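Local coordinates for uncharacterized protein (Bacteroides dorei DSM 17855, PDB 5TGF) that is uncharacterised but is probably a hydrolase of the beta-lactamase-related family, and binds calcium, at residues I175-F186 with G202-F213. Residues are numbered along the deposited sequence; the frame is centred on the assembly and turned at random.
Sequences IAAPLGMTHSHF and GLCTTLNDYIRF
Asp209 reaches from the first turn of helix 207-213 into the chain that leaves helix 175-179, and its carboxylate grips three successive residues there. Asp209 OD1 accepts the N-H of Thr182, with N 3.1 Å away, on the syn side but 33° out of the carboxylate plane. OD2 takes two donors: His183 N lies 2.7 Å from Asp209 OD2 at the syn lone pair, while Ser184 OG donates to the anti lone pair. With OG anti to its carbonyl carbon (chi1 -63°), the Ser184 hydroxyl lies between Thr205 OG1, whose proton it receives, and Asp209 OD2, so a short relay of hydroxyls ends on the buried acid. Thr206 is the N-cap of the same helix, its OG1 accepting from Asp209 N.

Next to this polar knot the packing is close. CG of selenomethionine Met181 lies 3.3 Å from Asp209 O, carbon against a backbone oxygen. Apolar contacts follow: Met181 SE leans on Phe213 CB, and Leu179 CD1 touches Phe213 CA. At the far end Leu203 CD1 sits over the centre of the Phe186 ring, 4.0 Å from its centroid, and Phe167 and Phe171 meet that ring edge-to-face.

The outer side is looser. Exposed Arg212 stretches along the Schellman turn at Gly180, where NH1 bonds Leu179 O near the guanidinium plane and Gly180 O lies over one face. The partly exposed His183 ring reaches buried Thr206 OG1 through a water, which also donates weakly to Asp209 OD1.

Beyond Ser184, His185 and Cys204 form a single antiparallel hydrogen-bonded bridge, with Cys204 N 2.8 Å from His185 O; the His185 ring bonds Lys53 through NE2. Strand 204-205 also pairs with strand 54-55, which leads toward a possible, unconfirmed SxxK motif at Ser58 and Lys61; the whole is consistent with the beta-lactamase-type fold of this family.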
# COMPACT_ATOMS: atom_id res chain seq x y z
N ILE A 175 11.37 -1.36 10.18
CA ILE A 175 10.43 -2.38 9.77
C ILE A 175 11.12 -3.66 9.28
O ILE A 175 10.79 -4.76 9.75
CB ILE A 175 9.46 -1.84 8.69
CG1 ILE A 175 8.70 -0.58 9.16
CG2 ILE A 175 8.52 -2.93 8.20
CD1 ILE A 175 7.72 -0.78 10.29
N ALA A 176 12.00 -3.57 8.29
CA ALA A 176 12.52 -4.78 7.64
C ALA A 176 13.41 -5.63 8.57
O ALA A 176 13.20 -6.84 8.71
CB ALA A 176 13.25 -4.46 6.35
N ALA A 177 14.41 -5.01 9.18
CA ALA A 177 15.29 -5.74 10.09
C ALA A 177 14.56 -6.38 11.30
O ALA A 177 14.70 -7.56 11.51
CB ALA A 177 16.44 -4.86 10.53
N PRO A 178 13.72 -5.63 12.03
CA PRO A 178 13.02 -6.24 13.16
C PRO A 178 12.06 -7.37 12.79
O PRO A 178 11.87 -8.30 13.58
CB PRO A 178 12.23 -5.09 13.77
CG PRO A 178 12.85 -3.86 13.26
CD PRO A 178 13.47 -4.18 11.95
N LEU A 179 11.55 -7.34 11.57
CA LEU A 179 10.68 -8.42 11.06
C LEU A 179 11.41 -9.54 10.31
O LEU A 179 10.80 -10.52 9.91
CB LEU A 179 9.57 -7.85 10.17
CG LEU A 179 8.56 -6.98 10.92
CD1 LEU A 179 7.53 -6.39 9.98
CD2 LEU A 179 7.88 -7.71 12.07
N GLY A 180 12.70 -9.38 10.06
CA GLY A 180 13.44 -10.34 9.28
C GLY A 180 13.10 -10.36 7.80
O GLY A 180 13.23 -11.39 7.14
N MSE A 181 12.68 -9.21 7.27
CA MSE A 181 12.49 -9.05 5.83
C MSE A 181 13.88 -8.82 5.24
O MSE A 181 14.49 -7.80 5.50
CB MSE A 181 11.57 -7.87 5.53
CG MSE A 181 10.12 -8.11 6.00
SE MSE A 181 9.19 -6.37 5.96
CE MSE A 181 8.85 -6.21 4.04
N THR A 182 14.40 -9.74 4.45
CA THR A 182 15.81 -9.61 4.00
C THR A 182 16.02 -9.31 2.55
O THR A 182 17.18 -9.12 2.13
CB THR A 182 16.62 -10.86 4.34
OG1 THR A 182 15.98 -12.00 3.79
CG2 THR A 182 16.74 -10.99 5.88
N HIS A 183 14.96 -9.23 1.76
CA HIS A 183 15.12 -8.97 0.34
C HIS A 183 14.19 -7.85 -0.14
O HIS A 183 13.68 -7.92 -1.24
CB HIS A 183 14.82 -10.26 -0.45
CG HIS A 183 15.74 -11.39 -0.13
ND1 HIS A 183 15.37 -12.45 0.66
CD2 HIS A 183 17.04 -11.61 -0.46
CE1 HIS A 183 16.39 -13.28 0.80
NE2 HIS A 183 17.42 -12.78 0.15
N SER A 184 13.91 -6.87 0.71
CA SER A 184 13.03 -5.78 0.35
C SER A 184 13.73 -4.43 0.30
O SER A 184 14.64 -4.18 1.09
CB SER A 184 11.86 -5.70 1.33
OG SER A 184 11.08 -6.88 1.25
N HIS A 185 13.30 -3.54 -0.60
CA HIS A 185 13.78 -2.15 -0.61
C HIS A 185 12.87 -1.25 -1.45
O HIS A 185 12.27 -1.72 -2.42
CB HIS A 185 15.20 -2.03 -1.14
CG HIS A 185 15.46 -2.79 -2.39
ND1 HIS A 185 15.09 -2.33 -3.63
CD2 HIS A 185 16.04 -3.99 -2.60
CE1 HIS A 185 15.45 -3.20 -4.55
NE2 HIS A 185 15.98 -4.24 -3.95
N PHE A 186 12.77 0.01 -1.05
CA PHE A 186 12.08 1.08 -1.82
C PHE A 186 12.99 1.79 -2.80
O PHE A 186 12.52 2.34 -3.79
CB PHE A 186 11.50 2.12 -0.85
CG PHE A 186 10.27 1.66 -0.11
CD1 PHE A 186 9.00 1.82 -0.65
CD2 PHE A 186 10.38 1.07 1.16
CE1 PHE A 186 7.87 1.48 0.09
CE2 PHE A 186 9.25 0.70 1.88
CZ PHE A 186 8.00 0.89 1.34
N GLY A 202 7.73 2.28 -5.41
CA GLY A 202 9.09 1.80 -5.56
C GLY A 202 9.43 0.43 -5.01
O GLY A 202 10.50 -0.12 -5.35
N LEU A 203 8.58 -0.10 -4.13
CA LEU A 203 8.91 -1.29 -3.34
C LEU A 203 9.19 -2.53 -4.20
O LEU A 203 8.41 -2.90 -5.11
CB LEU A 203 7.79 -1.60 -2.32
CG LEU A 203 8.10 -2.81 -1.43
CD1 LEU A 203 9.30 -2.55 -0.51
CD2 LEU A 203 6.92 -3.19 -0.55
N CYS A 204 10.36 -3.10 -3.94
CA CYS A 204 10.74 -4.42 -4.42
C CYS A 204 10.72 -5.36 -3.21
O CYS A 204 11.29 -5.02 -2.18
CB CYS A 204 12.14 -4.35 -5.01
SG CYS A 204 12.64 -5.84 -5.91
N THR A 205 10.02 -6.50 -3.31
CA THR A 205 9.86 -7.42 -2.19
C THR A 205 9.66 -8.87 -2.65
O THR A 205 9.82 -9.20 -3.81
CB THR A 205 8.74 -6.94 -1.25
OG1 THR A 205 8.83 -7.59 0.03
CG2 THR A 205 7.38 -7.13 -1.85
N THR A 206 9.41 -9.75 -1.70
CA THR A 206 9.18 -11.17 -1.99
C THR A 206 7.91 -11.59 -1.27
O THR A 206 7.46 -10.91 -0.34
CB THR A 206 10.35 -12.02 -1.49
OG1 THR A 206 10.47 -11.88 -0.07
CG2 THR A 206 11.68 -11.58 -2.11
N LEU A 207 7.40 -12.76 -1.61
CA LEU A 207 6.29 -13.34 -0.88
C LEU A 207 6.64 -13.51 0.61
O LEU A 207 5.85 -13.07 1.46
CB LEU A 207 5.89 -14.69 -1.44
CG LEU A 207 4.77 -15.42 -0.67
CD1 LEU A 207 3.47 -14.65 -0.82
CD2 LEU A 207 4.62 -16.87 -1.09
N ASN A 208 7.83 -14.07 0.91
CA ASN A 208 8.21 -14.36 2.29
C ASN A 208 8.37 -13.08 3.09
O ASN A 208 7.89 -13.01 4.21
CB ASN A 208 9.48 -15.22 2.36
CG ASN A 208 9.26 -16.64 1.86
OD1 ASN A 208 8.13 -17.14 1.82
ND2 ASN A 208 10.34 -17.30 1.41
N ASP A 209 8.99 -12.06 2.51
CA ASP A 209 9.14 -10.78 3.18
C ASP A 209 7.79 -10.14 3.49
O ASP A 209 7.56 -9.71 4.62
CB ASP A 209 9.99 -9.82 2.37
CG ASP A 209 11.48 -10.06 2.54
OD1 ASP A 209 11.88 -11.09 3.17
OD2 ASP A 209 12.23 -9.20 2.06
N TYR A 210 6.91 -10.04 2.50
CA TYR A 210 5.69 -9.26 2.70
C TYR A 210 4.71 -9.97 3.65
O TYR A 210 3.97 -9.34 4.40
CB TYR A 210 5.00 -8.97 1.34
CG TYR A 210 4.13 -7.74 1.34
CD1 TYR A 210 2.87 -7.75 1.93
CD2 TYR A 210 4.52 -6.57 0.69
CE1 TYR A 210 2.04 -6.65 1.87
CE2 TYR A 210 3.71 -5.44 0.70
CZ TYR A 210 2.48 -5.49 1.29
OH TYR A 210 1.69 -4.36 1.32
N ILE A 211 4.73 -11.30 3.65
CA ILE A 211 3.93 -12.06 4.61
C ILE A 211 4.35 -11.72 6.06
O ILE A 211 3.50 -11.68 6.93
CB ILE A 211 4.03 -13.58 4.30
CG1 ILE A 211 3.07 -13.95 3.16
CG2 ILE A 211 3.66 -14.45 5.50
CD1 ILE A 211 1.58 -13.91 3.54
N ARG A 212 5.64 -11.52 6.31
CA ARG A 212 6.09 -11.10 7.65
C ARG A 212 5.52 -9.76 8.06
O ARG A 212 5.09 -9.58 9.23
CB ARG A 212 7.63 -11.05 7.77
CG ARG A 212 8.31 -12.40 7.56
CD ARG A 212 9.79 -12.21 7.24
NE ARG A 212 10.45 -13.50 7.13
CZ ARG A 212 11.06 -14.12 8.13
NH1 ARG A 212 11.17 -13.54 9.30
NH2 ARG A 212 11.58 -15.31 7.94
N PHE A 213 5.50 -8.82 7.12
CA PHE A 213 4.87 -7.52 7.31
C PHE A 213 3.38 -7.63 7.67
O PHE A 213 2.94 -7.00 8.63
CB PHE A 213 5.02 -6.67 6.02
CG PHE A 213 4.28 -5.36 6.08
CD1 PHE A 213 4.74 -4.33 6.87
CD2 PHE A 213 3.06 -5.21 5.43
CE1 PHE A 213 4.02 -3.14 6.97
CE2 PHE A 213 2.33 -4.02 5.53
CZ PHE A 213 2.81 -2.98 6.30
O HOH W 1 12.50 -13.38 0.83
O HOH W 2 13.31 -0.53 -5.19